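PDB 5CPC: secreted effector protein SopD from Salmonella typhimurium, which alters host cell physiology as a secreted virulence effector, contributing to replication in macrophages and, together with SopB, to membrane fission and macropinosome formation during invasion. Local coordinates for residues A[192-197]-A[232-237]; A[203-206]-A[211-214]; A[217-220]-A[226-229]; A[246-251]-A[276-281]; A[302-305]-A[310-313]. All coordinates share one frame; numbering follows the deposited sequence.

Interaction 1. Residues A[192-197]-A[232-237]; sequences PAEAPD and IGYQEV
The two-stranded antiparallel beta hairpin formed by strands 232-237 and 240-245 is joined here to the loop that follows helix 180-190, through Tyr-234 and Gln-235 on the strand and Pro-192 and Glu-194 on the loop. Glu-194 spans the gap with an extended chain, its CG anti to the backbone N (chi1 170°), which brings the carboxylate to the end of the phenol. Tyr-234 OH donates to Glu-194 OE1 at 2.7 Å, on the syn side and tilted somewhat from the carboxylate plane. That oxygen sits at the edge of the ring. Tyrosine suits the place because its hydroxyl also accepts from the backbone N of Leu-303, while Glu-194 OE2 makes a salt bridge with Arg-191, so the buried carboxylate has a cation beside it. Nearer the surface, the rigid Pro-192 ring rests on the strand backbone: its CD lies 3.5 Å from Tyr-234 O. The aliphatic root of Gln-235 completes this layer, with CB 3.6 Å from Pro-192 CG.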
loop_
_atom_site.group_PDB
_atom_site.type_symbol
_atom_site.label_atom_id
_atom_site.label_comp_id
_atom_site.label_asym_id
_atom_site.label_seq_id
_atom_site.Cartn_x
_atom_site.Cartn_y
_atom_site.Cartn_z
ATOM N N PRO A 192 7.448 14.142 -0.735
ATOM C CA PRO A 192 6.778 14.976 0.298
ATOM C C PRO A 192 6.391 16.343 -0.279
ATOM O O PRO A 192 5.351 16.889 0.119
ATOM C CB PRO A 192 7.833 15.108 1.437
ATOM C CG PRO A 192 9.146 14.584 0.843
ATOM C CD PRO A 192 8.716 13.573 -0.241
ATOM N N ALA A 193 7.157 16.862 -1.246
ATOM C CA ALA A 193 6.831 18.182 -1.729
ATOM C C ALA A 193 5.822 18.204 -2.882
ATOM O O ALA A 193 5.468 19.265 -3.379
ATOM C CB ALA A 193 8.114 19.051 -2.017
ATOM N N GLU A 194 5.334 17.035 -3.288
ATOM C CA GLU A 194 4.331 17.000 -4.359
ATOM C C GLU A 194 2.941 16.639 -3.785
ATOM O O GLU A 194 2.762 15.622 -3.115
ATOM C CB GLU A 194 4.734 15.952 -5.384
ATOM C CG GLU A 194 3.716 15.588 -6.462
ATOM C CD GLU A 194 4.384 14.715 -7.544
ATOM O OE1 GLU A 194 5.522 15.101 -8.013
ATOM O OE2 GLU A 194 3.796 13.634 -7.888
ATOM N N ALA A 195 1.960 17.463 -4.056
ATOM C CA ALA A 195 0.610 17.165 -3.613
ATOM C C ALA A 195 0.083 16.056 -4.504
ATOM O O ALA A 195 0.362 16.067 -5.740
ATOM C CB ALA A 195 -0.222 18.410 -3.763
ATOM N N PRO A 196 -0.647 15.075 -3.908
ATOM C CA PRO A 196 -1.248 13.940 -4.580
ATOM C C PRO A 196 -2.032 14.366 -5.798
ATOM O O PRO A 196 -2.284 13.575 -6.689
ATOM C CB PRO A 196 -2.253 13.436 -3.549
ATOM C CG PRO A 196 -1.650 13.777 -2.292
ATOM C CD PRO A 196 -0.922 15.024 -2.452
ATOM N N ASP A 197 -2.372 15.642 -5.796
ATOM C CA ASP A 197 -3.231 16.229 -6.703
ATOM C C ASP A 197 -2.473 16.857 -7.861
ATOM O O ASP A 197 -3.092 17.338 -8.822
ATOM C CB ASP A 197 -3.862 17.377 -5.952
ATOM C CG ASP A 197 -5.238 17.538 -6.318
ATOM O OD1 ASP A 197 -5.728 16.546 -6.918
ATOM O OD2 ASP A 197 -5.831 18.600 -6.013
ATOM N N ILE A 232 8.663 5.842 -8.594
ATOM C CA ILE A 232 9.781 6.614 -8.071
ATOM C C ILE A 232 9.333 7.742 -7.134
ATOM O O ILE A 232 8.457 8.542 -7.473
ATOM C CB ILE A 232 10.656 7.227 -9.255
ATOM C CG1 ILE A 232 11.506 6.109 -9.833
ATOM C CG2 ILE A 232 11.725 8.172 -8.786
ATOM C CD1 ILE A 232 10.809 5.473 -10.849
ATOM N N GLY A 233 10.010 7.848 -6.001
ATOM C CA GLY A 233 9.884 8.989 -5.145
ATOM C C GLY A 233 11.084 9.923 -5.173
ATOM O O GLY A 233 12.129 9.577 -5.701
ATOM N N TYR A 234 10.916 11.121 -4.603
ATOM C CA TYR A 234 11.938 12.130 -4.589
ATOM C C TYR A 234 11.673 13.174 -3.505
ATOM O O TYR A 234 10.509 13.528 -3.263
ATOM C CB TYR A 234 11.995 12.896 -5.963
ATOM C CG TYR A 234 10.695 12.958 -6.770
ATOM C CD1 TYR A 234 9.774 13.994 -6.571
ATOM C CD2 TYR A 234 10.422 12.029 -7.769
ATOM C CE1 TYR A 234 8.618 14.067 -7.332
ATOM C CE2 TYR A 234 9.271 12.098 -8.552
ATOM C CZ TYR A 234 8.390 13.125 -8.333
ATOM O OH TYR A 234 7.244 13.249 -9.071
ATOM N N GLN A 235 12.753 13.678 -2.912
ATOM C CA GLN A 235 12.724 14.829 -2.009
ATOM C C GLN A 235 14.025 15.579 -2.138
ATOM O O GLN A 235 15.053 14.991 -2.397
ATOM C CB GLN A 235 12.502 14.450 -0.520
ATOM C CG GLN A 235 13.129 13.143 -0.027
ATOM C CD GLN A 235 13.351 13.108 1.531
ATOM O OE1 GLN A 235 12.749 13.895 2.298
ATOM N NE2 GLN A 235 14.264 12.223 1.976
ATOM N N GLU A 236 13.954 16.888 -1.931
ATOM C CA GLU A 236 15.063 17.747 -1.978
ATOM C C GLU A 236 15.478 17.904 -0.509
ATOM O O GLU A 236 14.636 18.084 0.389
ATOM C CB GLU A 236 14.661 19.069 -2.660
ATOM C CG GLU A 236 13.914 18.870 -4.028
ATOM C CD GLU A 236 13.630 20.191 -4.803
ATOM O OE1 GLU A 236 13.007 20.164 -5.901
ATOM O OE2 GLU A 236 14.016 21.268 -4.311
ATOM N N VAL A 237 16.774 17.742 -0.262
ATOM C CA VAL A 237 17.329 17.716 1.090
ATOM C C VAL A 237 18.698 18.370 0.997
ATOM O O VAL A 237 19.546 17.950 0.203
ATOM C CB VAL A 237 17.329 16.256 1.693
ATOM C CG1 VAL A 237 17.706 15.202 0.624
ATOM C CG2 VAL A 237 18.176 16.140 2.971
#

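Interaction 2. Residues A[203-206]-A[211-214]; sequences WQDS and EKSM
Lys-212 reaches back over the preceding loop and lays its CE and NZ against the carboxylate of Asp-205. The two side chains approach from opposite directions, and the salt bridge between them is also a hydrogen bond: Lys-212 NZ donates to Asp-205 OD2 at 2.8 Å, using the syn lone pair of that oxygen. The methylene next to the ammonium group lies close to both carboxylate oxygens, with Lys-212 CE 3.3 Å from Asp-205 OD2 and 3.5 Å from Asp-205 OD1. Lysine suits the position because its chain is fully extended beyond CG, long enough to carry a charge from the helix to the loop. In the fold, this bridge ties the loop after strand 201-202 to helix 209-215, the next helix in the chain, across a short connection at the protein surface. While OD2 takes the lysine, Asp-205 OD1 accepts from the backbone N of Leu-207, two residues on, forming an Asx turn. With CG anti to the backbone N (chi1 -178°), the carboxylate extends toward the helix. Glu-211, one residue before the lysine, comes near the same loop only loosely, its OE1 4.1 Å from Ser-206 O; its charge is instead paired through OE2 with Lys-294 of helix 285-298.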
loop_
_atom_site.group_PDB
_atom_site.type_symbol
_atom_site.label_atom_id
_atom_site.label_comp_id
_atom_site.label_asym_id
_atom_site.label_seq_id
_atom_site.Cartn_x
_atom_site.Cartn_y
_atom_site.Cartn_z
ATOM N N TRP A 203 5.484 15.658 -21.124
ATOM C CA TRP A 203 6.693 14.930 -21.516
ATOM C C TRP A 203 7.523 15.641 -22.582
ATOM O O TRP A 203 7.000 15.913 -23.653
ATOM C CB TRP A 203 6.221 13.627 -22.149
ATOM C CG TRP A 203 7.363 12.745 -22.785
ATOM C CD1 TRP A 203 7.350 12.182 -24.033
ATOM C CD2 TRP A 203 8.607 12.343 -22.174
ATOM N NE1 TRP A 203 8.494 11.444 -24.229
ATOM C CE2 TRP A 203 9.275 11.514 -23.102
ATOM C CE3 TRP A 203 9.209 12.591 -20.926
ATOM C CZ2 TRP A 203 10.533 10.951 -22.839
ATOM C CZ3 TRP A 203 10.451 12.042 -20.658
ATOM C CH2 TRP A 203 11.102 11.212 -21.612
ATOM N N GLN A 204 8.802 15.913 -22.328
ATOM C CA GLN A 204 9.678 16.425 -23.407
ATOM C C GLN A 204 10.894 15.553 -23.411
ATOM O O GLN A 204 11.668 15.525 -22.443
ATOM C CB GLN A 204 10.106 17.862 -23.182
ATOM C CG GLN A 204 8.910 18.809 -23.307
ATOM C CD GLN A 204 9.303 20.226 -23.526
ATOM O OE1 GLN A 204 10.484 20.560 -23.562
ATOM N NE2 GLN A 204 8.303 21.093 -23.693
ATOM N N ASP A 205 11.079 14.837 -24.503
ATOM C CA ASP A 205 12.043 13.783 -24.505
ATOM C C ASP A 205 13.467 14.286 -24.782
ATOM O O ASP A 205 13.810 14.517 -25.888
ATOM C CB ASP A 205 11.598 12.730 -25.516
ATOM C CG ASP A 205 12.548 11.517 -25.566
ATOM O OD1 ASP A 205 13.581 11.420 -24.807
ATOM O OD2 ASP A 205 12.214 10.663 -26.398
ATOM N N SER A 206 14.308 14.382 -23.757
ATOM C CA SER A 206 15.674 14.700 -23.953
ATOM C C SER A 206 16.607 13.481 -23.732
ATOM O O SER A 206 17.770 13.690 -23.464
ATOM C CB SER A 206 16.057 15.773 -22.933
ATOM O OG SER A 206 15.986 15.202 -21.655
ATOM N N GLU A 211 20.201 6.066 -22.420
ATOM C CA GLU A 211 19.423 6.458 -21.203
ATOM C C GLU A 211 18.075 5.747 -21.078
ATOM O O GLU A 211 17.701 5.271 -19.993
ATOM C CB GLU A 211 19.279 7.995 -21.168
ATOM C CG GLU A 211 20.707 8.604 -20.994
ATOM C CD GLU A 211 20.715 10.100 -20.942
ATOM O OE1 GLU A 211 19.923 10.746 -21.633
ATOM O OE2 GLU A 211 21.555 10.640 -20.210
ATOM N N LYS A 212 17.347 5.648 -22.177
ATOM C CA LYS A 212 16.104 4.948 -22.124
ATOM C C LYS A 212 16.313 3.483 -21.825
ATOM O O LYS A 212 15.521 2.893 -21.059
ATOM C CB LYS A 212 15.343 5.126 -23.419
ATOM C CG LYS A 212 14.905 6.522 -23.719
ATOM C CD LYS A 212 14.156 6.557 -25.085
ATOM C CE LYS A 212 13.924 8.021 -25.485
ATOM N NZ LYS A 212 13.295 8.134 -26.803
ATOM N N SER A 213 17.344 2.876 -22.420
ATOM C CA SER A 213 17.736 1.523 -22.004
ATOM C C SER A 213 18.082 1.389 -20.515
ATOM O O SER A 213 17.651 0.464 -19.887
ATOM C CB SER A 213 18.954 1.025 -22.792
ATOM O OG SER A 213 18.576 0.665 -24.105
ATOM N N MET A 214 18.926 2.277 -20.006
ATOM C CA MET A 214 19.269 2.283 -18.574
ATOM C C MET A 214 17.994 2.357 -17.700
ATOM O O MET A 214 17.951 1.699 -16.654
ATOM C CB MET A 214 20.204 3.467 -18.262
ATOM C CG MET A 214 20.813 3.466 -16.842
ATOM S SD MET A 214 21.483 1.883 -16.284
ATOM C CE MET A 214 23.118 1.957 -17.050
#

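Interaction 3. Residues A[217-220]-A[226-229]; sequences CINA and TTQF
Asn-219 and Gln-228 close a turn within the irregular loop between helix 209-215 and strand 232-237. With CG anti to the backbone N (chi1 -179°), Asn-219 carries its ND2 across to Gln-228 and Thr-227. The amide nitrogen gives its straighter bond to Gln-228 OE1, 3.2 Å from Asn-219 ND2 with an N-H...O angle of 173°. The acceptor lies in the plane of the Asn-219 amide, whereas the donor stands well above the Gln-228 carbonyl plane. A second bond, from Asn-219 ND2 to Thr-227 OG1 at 3.0 Å, is bent and weak. Gln-228 suits this buried place because each end of its amide finds backbone partners: OE1 also accepts from Glu-224 N, and NE2 donates to the carbonyls of Leu-215 and Asn-222. A water donates to Gln-228 O at 2.7 Å and to Ile-218 O at 3.3 Å, satisfying two carbonyls together. Ile-218 CD1 makes van der Waals contact with Gln-228 O (3.3 Å) and an apolar one with Phe-229 CD1 (4.1 Å).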
loop_
_atom_site.group_PDB
_atom_site.type_symbol
_atom_site.label_atom_id
_atom_site.label_comp_id
_atom_site.label_asym_id
_atom_site.label_seq_id
_atom_site.Cartn_x
_atom_site.Cartn_y
_atom_site.Cartn_z
ATOM N N CYS A 217 14.664 -1.041 -16.622
ATOM C CA CYS A 217 14.526 -1.838 -15.476
ATOM C C CYS A 217 13.609 -1.303 -14.366
ATOM O O CYS A 217 13.128 -2.087 -13.569
ATOM C CB CYS A 217 15.913 -2.119 -14.934
ATOM S SG CYS A 217 16.650 -0.772 -13.988
ATOM N N ILE A 218 13.365 0.011 -14.302
ATOM C CA ILE A 218 12.468 0.520 -13.243
ATOM C C ILE A 218 11.006 0.356 -13.580
ATOM O O ILE A 218 10.165 0.858 -12.836
ATOM C CB ILE A 218 12.701 2.017 -12.868
ATOM C CG1 ILE A 218 12.400 2.926 -14.080
ATOM C CG2 ILE A 218 14.098 2.163 -12.334
ATOM C CD1 ILE A 218 12.440 4.461 -13.815
ATOM N N ASN A 219 10.711 -0.277 -14.724
ATOM C CA ASN A 219 9.336 -0.467 -15.206
ATOM C C ASN A 219 9.292 -1.700 -16.121
ATOM O O ASN A 219 8.707 -1.693 -17.211
ATOM C CB ASN A 219 8.823 0.793 -15.923
ATOM C CG ASN A 219 7.387 0.671 -16.434
ATOM O OD1 ASN A 219 6.597 -0.126 -15.925
ATOM N ND2 ASN A 219 7.057 1.453 -17.486
ATOM N N ALA A 220 9.929 -2.766 -15.670
ATOM C CA ALA A 220 9.747 -4.088 -16.277
ATOM C C ALA A 220 10.336 -4.197 -17.702
ATOM O O ALA A 220 9.761 -4.889 -18.559
ATOM C CB ALA A 220 8.237 -4.519 -16.232
ATOM N N THR A 226 4.741 7.714 -20.093
ATOM C CA THR A 226 3.640 7.951 -19.208
ATOM C C THR A 226 3.586 7.008 -18.015
ATOM O O THR A 226 2.750 7.226 -17.134
ATOM C CB THR A 226 2.262 7.969 -19.939
ATOM O OG1 THR A 226 2.025 6.695 -20.519
ATOM C CG2 THR A 226 2.211 9.063 -21.062
ATOM N N THR A 227 4.417 5.960 -17.956
ATOM C CA THR A 227 4.296 5.018 -16.830
ATOM C C THR A 227 5.606 4.734 -16.174
ATOM O O THR A 227 5.613 4.111 -15.107
ATOM C CB THR A 227 3.763 3.603 -17.232
ATOM O OG1 THR A 227 4.617 3.066 -18.252
ATOM C CG2 THR A 227 2.349 3.627 -17.761
ATOM N N GLN A 228 6.711 5.152 -16.793
ATOM C CA GLN A 228 8.057 4.755 -16.316
ATOM C C GLN A 228 8.331 5.161 -14.878
ATOM O O GLN A 228 9.185 4.582 -14.222
ATOM C CB GLN A 228 9.157 5.460 -17.166
ATOM C CG GLN A 228 10.475 4.714 -17.244
ATOM C CD GLN A 228 10.282 3.390 -18.001
ATOM O OE1 GLN A 228 9.382 3.281 -18.821
ATOM N NE2 GLN A 228 11.131 2.395 -17.726
ATOM N N PHE A 229 7.673 6.214 -14.399
ATOM C CA PHE A 229 8.046 6.815 -13.129
ATOM C C PHE A 229 7.066 6.567 -11.963
ATOM O O PHE A 229 7.282 7.113 -10.866
ATOM C CB PHE A 229 8.276 8.305 -13.387
ATOM C CG PHE A 229 9.194 8.536 -14.563
ATOM C CD1 PHE A 229 10.518 8.066 -14.518
ATOM C CD2 PHE A 229 8.702 9.018 -15.744
ATOM C CE1 PHE A 229 11.324 8.154 -15.602
ATOM C CE2 PHE A 229 9.504 9.162 -16.830
ATOM C CZ PHE A 229 10.843 8.737 -16.779
HETATM O O HOH W 1 8.537 3.517 -11.771
#

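Interaction 4. Residues A[246-251]-A[276-281]; sequences MHPCIS and QDYNDY
Pro-248, at the start of helix 248-256, packs on Tyr-278 of helix 264-283. Its CD sits over the centre of the Tyr-278 ring in a CH-pi contact, 3.5 Å from the centroid and 14° off the normal, and Pro-248 CG lies 3.6 Å from Tyr-278 CG. The tyrosine holds its ring there with CG anti to the backbone N (chi1 -169°), and Met-245 of strand 240-245 also packs on it. Aromatic contact is looser: the His-247 and Tyr-278 rings meet obliquely, their planes 52° apart, with His-247 CD2 4.0 Å from Tyr-278 OH. Polar bonds serve the helix start instead. His-247 is the N-cap, and its ND1 accepts from Cys-249 N at 3.0 Å; proline fits the following position, the first turn, where a missing N-H costs no helical bond. His-247 NE2 makes weak bonds to the carbonyls of Glu-137 and Ser-138. No hydrogen bond crosses between the two segments, so CH-pi and van der Waals packing of Pro-248 on Tyr-278 is what joins them.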
loop_
_atom_site.group_PDB
_atom_site.type_symbol
_atom_site.label_atom_id
_atom_site.label_comp_id
_atom_site.label_asym_id
_atom_site.label_seq_id
_atom_site.Cartn_x
_atom_site.Cartn_y
_atom_site.Cartn_z
ATOM N N MET A 246 9.585 2.876 -4.697
ATOM C CA MET A 246 8.565 2.352 -3.837
ATOM C C MET A 246 8.963 0.882 -3.502
ATOM O O MET A 246 9.233 0.072 -4.405
ATOM C CB MET A 246 7.220 2.362 -4.560
ATOM C CG MET A 246 6.069 2.010 -3.601
ATOM S SD MET A 246 4.433 2.013 -4.316
ATOM C CE MET A 246 4.047 3.744 -4.029
ATOM N N HIS A 247 9.034 0.600 -2.199
ATOM C CA HIS A 247 9.258 -0.742 -1.703
ATOM C C HIS A 247 8.311 -1.732 -2.378
ATOM O O HIS A 247 7.168 -1.448 -2.471
ATOM C CB HIS A 247 9.066 -0.799 -0.190
ATOM C CG HIS A 247 9.624 -2.052 0.406
ATOM N ND1 HIS A 247 8.965 -3.268 0.318
ATOM C CD2 HIS A 247 10.807 -2.297 1.018
ATOM C CE1 HIS A 247 9.703 -4.199 0.902
ATOM N NE2 HIS A 247 10.817 -3.635 1.345
ATOM N N PRO A 248 8.810 -2.849 -2.906
ATOM C CA PRO A 248 7.909 -3.798 -3.597
ATOM C C PRO A 248 6.731 -4.341 -2.726
ATOM O O PRO A 248 5.652 -4.667 -3.265
ATOM C CB PRO A 248 8.829 -4.982 -3.983
ATOM C CG PRO A 248 10.269 -4.556 -3.658
ATOM C CD PRO A 248 10.219 -3.304 -2.815
ATOM N N CYS A 249 6.900 -4.498 -1.414
ATOM C CA CYS A 249 5.681 -4.882 -0.604
ATOM C C CYS A 249 4.578 -3.806 -0.656
ATOM O O CYS A 249 3.375 -4.131 -0.657
ATOM C CB CYS A 249 6.022 -5.185 0.842
ATOM S SG CYS A 249 7.053 -6.619 0.977
ATOM N N ILE A 250 4.984 -2.530 -0.709
ATOM C CA ILE A 250 4.014 -1.459 -0.673
ATOM C C ILE A 250 3.371 -1.364 -2.040
ATOM O O ILE A 250 2.134 -1.408 -2.163
ATOM C CB ILE A 250 4.610 -0.172 -0.123
ATOM C CG1 ILE A 250 4.789 -0.298 1.407
ATOM C CG2 ILE A 250 3.690 1.041 -0.464
ATOM C CD1 ILE A 250 5.682 0.758 2.026
ATOM N N SER A 251 4.164 -1.319 -3.103
ATOM C CA SER A 251 3.502 -1.384 -4.405
ATOM C C SER A 251 2.649 -2.662 -4.646
ATOM O O SER A 251 1.582 -2.612 -5.303
ATOM C CB SER A 251 4.459 -0.972 -5.557
ATOM O OG SER A 251 5.375 -1.930 -5.906
ATOM N N GLN A 276 12.482 -7.665 -8.511
ATOM C CA GLN A 276 13.527 -7.651 -9.511
ATOM C C GLN A 276 13.841 -6.211 -9.938
ATOM O O GLN A 276 14.993 -5.778 -9.923
ATOM C CB GLN A 276 13.110 -8.517 -10.700
ATOM C CG GLN A 276 14.087 -8.470 -11.889
ATOM C CD GLN A 276 15.434 -9.162 -11.605
ATOM O OE1 GLN A 276 15.519 -10.087 -10.777
ATOM N NE2 GLN A 276 16.488 -8.718 -12.306
ATOM N N ASP A 277 12.803 -5.449 -10.269
ATOM C CA ASP A 277 12.957 -4.047 -10.602
ATOM C C ASP A 277 13.610 -3.256 -9.487
ATOM O O ASP A 277 14.512 -2.410 -9.703
ATOM C CB ASP A 277 11.603 -3.462 -10.803
ATOM C CG ASP A 277 10.988 -3.808 -12.154
ATOM O OD1 ASP A 277 11.191 -4.928 -12.684
ATOM O OD2 ASP A 277 10.244 -2.925 -12.663
ATOM N N TYR A 278 13.140 -3.509 -8.285
ATOM C CA TYR A 278 13.693 -2.868 -7.107
ATOM C C TYR A 278 15.192 -3.135 -6.985
ATOM O O TYR A 278 15.985 -2.234 -6.680
ATOM C CB TYR A 278 12.959 -3.400 -5.866
ATOM C CG TYR A 278 13.232 -2.662 -4.580
ATOM C CD1 TYR A 278 12.686 -1.413 -4.351
ATOM C CD2 TYR A 278 13.980 -3.256 -3.559
ATOM C CE1 TYR A 278 12.908 -0.710 -3.157
ATOM C CE2 TYR A 278 14.193 -2.596 -2.351
ATOM C CZ TYR A 278 13.645 -1.313 -2.161
ATOM O OH TYR A 278 13.811 -0.640 -0.972
ATOM N N ASN A 279 15.566 -4.384 -7.166
ATOM C CA ASN A 279 16.974 -4.779 -7.024
ATOM C C ASN A 279 17.828 -4.228 -8.173
ATOM O O ASN A 279 18.962 -3.781 -7.946
ATOM C CB ASN A 279 17.115 -6.316 -6.873
ATOM C CG ASN A 279 16.554 -6.833 -5.522
ATOM O OD1 ASN A 279 16.742 -6.205 -4.474
ATOM N ND2 ASN A 279 15.825 -7.940 -5.566
ATOM N N ASP A 280 17.267 -4.233 -9.391
ATOM C CA ASP A 280 17.976 -3.673 -10.554
ATOM C C ASP A 280 18.212 -2.223 -10.284
ATOM O O ASP A 280 19.307 -1.725 -10.520
ATOM C CB ASP A 280 17.163 -3.807 -11.856
ATOM C CG ASP A 280 17.179 -5.227 -12.430
ATOM O OD1 ASP A 280 18.104 -5.995 -12.069
ATOM O OD2 ASP A 280 16.275 -5.577 -13.242
ATOM N N TYR A 281 17.185 -1.534 -9.798
ATOM C CA TYR A 281 17.289 -0.096 -9.632
ATOM C C TYR A 281 18.474 0.189 -8.646
ATOM O O TYR A 281 19.388 0.950 -8.954
ATOM C CB TYR A 281 15.914 0.506 -9.163
ATOM C CG TYR A 281 16.115 1.833 -8.564
ATOM C CD1 TYR A 281 16.484 2.915 -9.360
ATOM C CD2 TYR A 281 15.990 2.035 -7.203
ATOM C CE1 TYR A 281 16.704 4.145 -8.821
ATOM C CE2 TYR A 281 16.267 3.295 -6.645
ATOM C CZ TYR A 281 16.607 4.343 -7.461
ATOM O OH TYR A 281 16.875 5.618 -6.962
#

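Interaction 5. Residues A[302-305]-A[310-313]; sequences SLHI and CSRN
An ST turn opened by Ser-311 meets Ile-305 at the start of the short strand 305-306, which pairs in parallel with strand 201-202 in the C-terminal part of the chain. The carbonyl of Ile-305 is gripped by two side-chain donors of 310-313. Asn-313 ND2 donates to Ile-305 O at 2.8 Å, with the acceptor near the plane of its amide and an N-H...O angle of 162°; the donor is tilted modestly from the carbonyl plane. Ser-311 OG donates to the same Ile-305 O at 2.9 Å, but from well above that plane. The serine hydroxyl suits this spot because it can give and accept at once: Ser-311 OG takes the N-H of Asn-313, 2.8 Å from Asn-313 N, closing its ST turn, and a weak, bent bond from His-304 ND1 at 3.3 Å. That imidazole reaches the hydroxyl with its edge, CG being anti to the backbone N (chi1 176°). His-304 is itself the centre of an inverse gamma turn, and its backbone N closes a second ST turn on Ser-302 OG. Asn-313 is equally busy, its OD1 accepting from Phe-229 N and its ND2 also reaching Pro-225 O. The weak bond is consistent with a proton on His-304 ND1, which would probably be needed because Ser-311 OG gives its own hydrogen to Ile-305 O; that carbonyl is thus held by two side-chain donors, Ser-311 OG and Asn-313 ND2.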
loop_
_atom_site.group_PDB
_atom_site.type_symbol
_atom_site.label_atom_id
_atom_site.label_comp_id
_atom_site.label_asym_id
_atom_site.label_seq_id
_atom_site.Cartn_x
_atom_site.Cartn_y
_atom_site.Cartn_z
ATOM N N SER A 302 9.288 17.468 -11.063
ATOM C CA SER A 302 8.371 16.355 -10.837
ATOM C C SER A 302 8.731 15.182 -11.815
ATOM O O SER A 302 9.304 15.433 -12.903
ATOM C CB SER A 302 7.000 16.836 -11.172
ATOM O OG SER A 302 6.096 15.771 -10.985
ATOM N N LEU A 303 8.371 13.948 -11.472
ATOM C CA LEU A 303 8.358 12.891 -12.490
ATOM C C LEU A 303 6.945 12.500 -12.827
ATOM O O LEU A 303 6.702 11.520 -13.513
ATOM C CB LEU A 303 9.242 11.683 -12.149
ATOM C CG LEU A 303 10.712 11.984 -11.856
ATOM C CD1 LEU A 303 11.421 10.752 -11.311
ATOM C CD2 LEU A 303 11.384 12.451 -13.113
ATOM N N HIS A 304 5.996 13.347 -12.447
ATOM C CA HIS A 304 4.590 13.148 -12.780
ATOM C C HIS A 304 4.389 13.705 -14.156
ATOM O O HIS A 304 3.819 14.786 -14.360
ATOM C CB HIS A 304 3.664 13.794 -11.729
ATOM C CG HIS A 304 2.202 13.712 -12.045
ATOM N ND1 HIS A 304 1.645 12.696 -12.798
ATOM C CD2 HIS A 304 1.172 14.507 -11.675
ATOM C CE1 HIS A 304 0.347 12.894 -12.923
ATOM N NE2 HIS A 304 0.033 13.979 -12.237
ATOM N N ILE A 305 4.821 12.878 -15.110
ATOM C CA ILE A 305 4.966 13.238 -16.523
ATOM C C ILE A 305 3.833 12.582 -17.271
ATOM O O ILE A 305 3.568 11.400 -17.075
ATOM C CB ILE A 305 6.357 12.749 -16.966
ATOM C CG1 ILE A 305 7.391 13.530 -16.157
ATOM C CG2 ILE A 305 6.573 12.838 -18.448
ATOM C CD1 ILE A 305 8.897 13.303 -16.544
ATOM N N CYS A 310 -2.577 12.387 -20.396
ATOM C CA CYS A 310 -2.873 11.012 -19.845
ATOM C C CYS A 310 -1.942 10.235 -18.894
ATOM O O CYS A 310 -1.781 8.986 -19.045
ATOM C CB CYS A 310 -3.262 10.070 -20.987
ATOM S SG CYS A 310 -4.775 10.601 -21.786
ATOM N N SER A 311 -1.419 10.871 -17.856
ATOM C CA SER A 311 -0.444 10.190 -16.986
ATOM C C SER A 311 -0.915 9.026 -16.103
ATOM O O SER A 311 -1.988 9.070 -15.520
ATOM C CB SER A 311 0.243 11.218 -16.098
ATOM O OG SER A 311 1.321 10.641 -15.393
ATOM N N ARG A 312 -0.056 8.011 -15.997
ATOM C CA ARG A 312 -0.080 7.041 -14.915
ATOM C C ARG A 312 1.240 7.065 -14.180
ATOM O O ARG A 312 1.721 6.014 -13.751
ATOM C CB ARG A 312 -0.295 5.641 -15.453
ATOM C CG ARG A 312 -1.611 5.481 -16.164
ATOM C CD ARG A 312 -1.536 4.382 -17.195
ATOM N NE ARG A 312 -0.925 4.904 -18.393
ATOM C CZ ARG A 312 -0.691 4.192 -19.496
ATOM N NH1 ARG A 312 -0.996 2.898 -19.544
ATOM N NH2 ARG A 312 -0.120 4.768 -20.544
ATOM N N ASN A 313 1.853 8.255 -14.095
ATOM C CA ASN A 313 3.042 8.415 -13.271
ATOM C C ASN A 313 2.711 8.926 -11.840
ATOM O O ASN A 313 3.593 9.382 -11.112
ATOM C CB ASN A 313 4.084 9.288 -13.968
ATOM C CG ASN A 313 4.869 8.520 -15.060
ATOM O OD1 ASN A 313 5.344 7.410 -14.838
ATOM N ND2 ASN A 313 4.988 9.125 -16.247
#

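Interactions 3 and 5 each touch three others. The centre of interaction 5 lies about 12 Å from that of interaction 1, where Tyr-234 OH meets Leu-303 N at 2.7 Å and Glu-194 OE1 meets Ser-302 OG at 3.1 Å. It lies about 11 Å from the centre of interaction 3, joined by Phe-229 N to Asn-313 OD1 (2.7 Å) and Thr-226 OG1 to Arg-312 NH2 (2.9 Å). Interaction 2 packs Trp-203 on Ile-305. Interaction 3 passes the network on to interaction 4 through a weak bond from Ala-220 N to Asp-277 OD2, and touches interaction 1 through Ile-218 and Ile-232. Interactions 1 and 4 come within about 5 Å at their nearest atoms without touching.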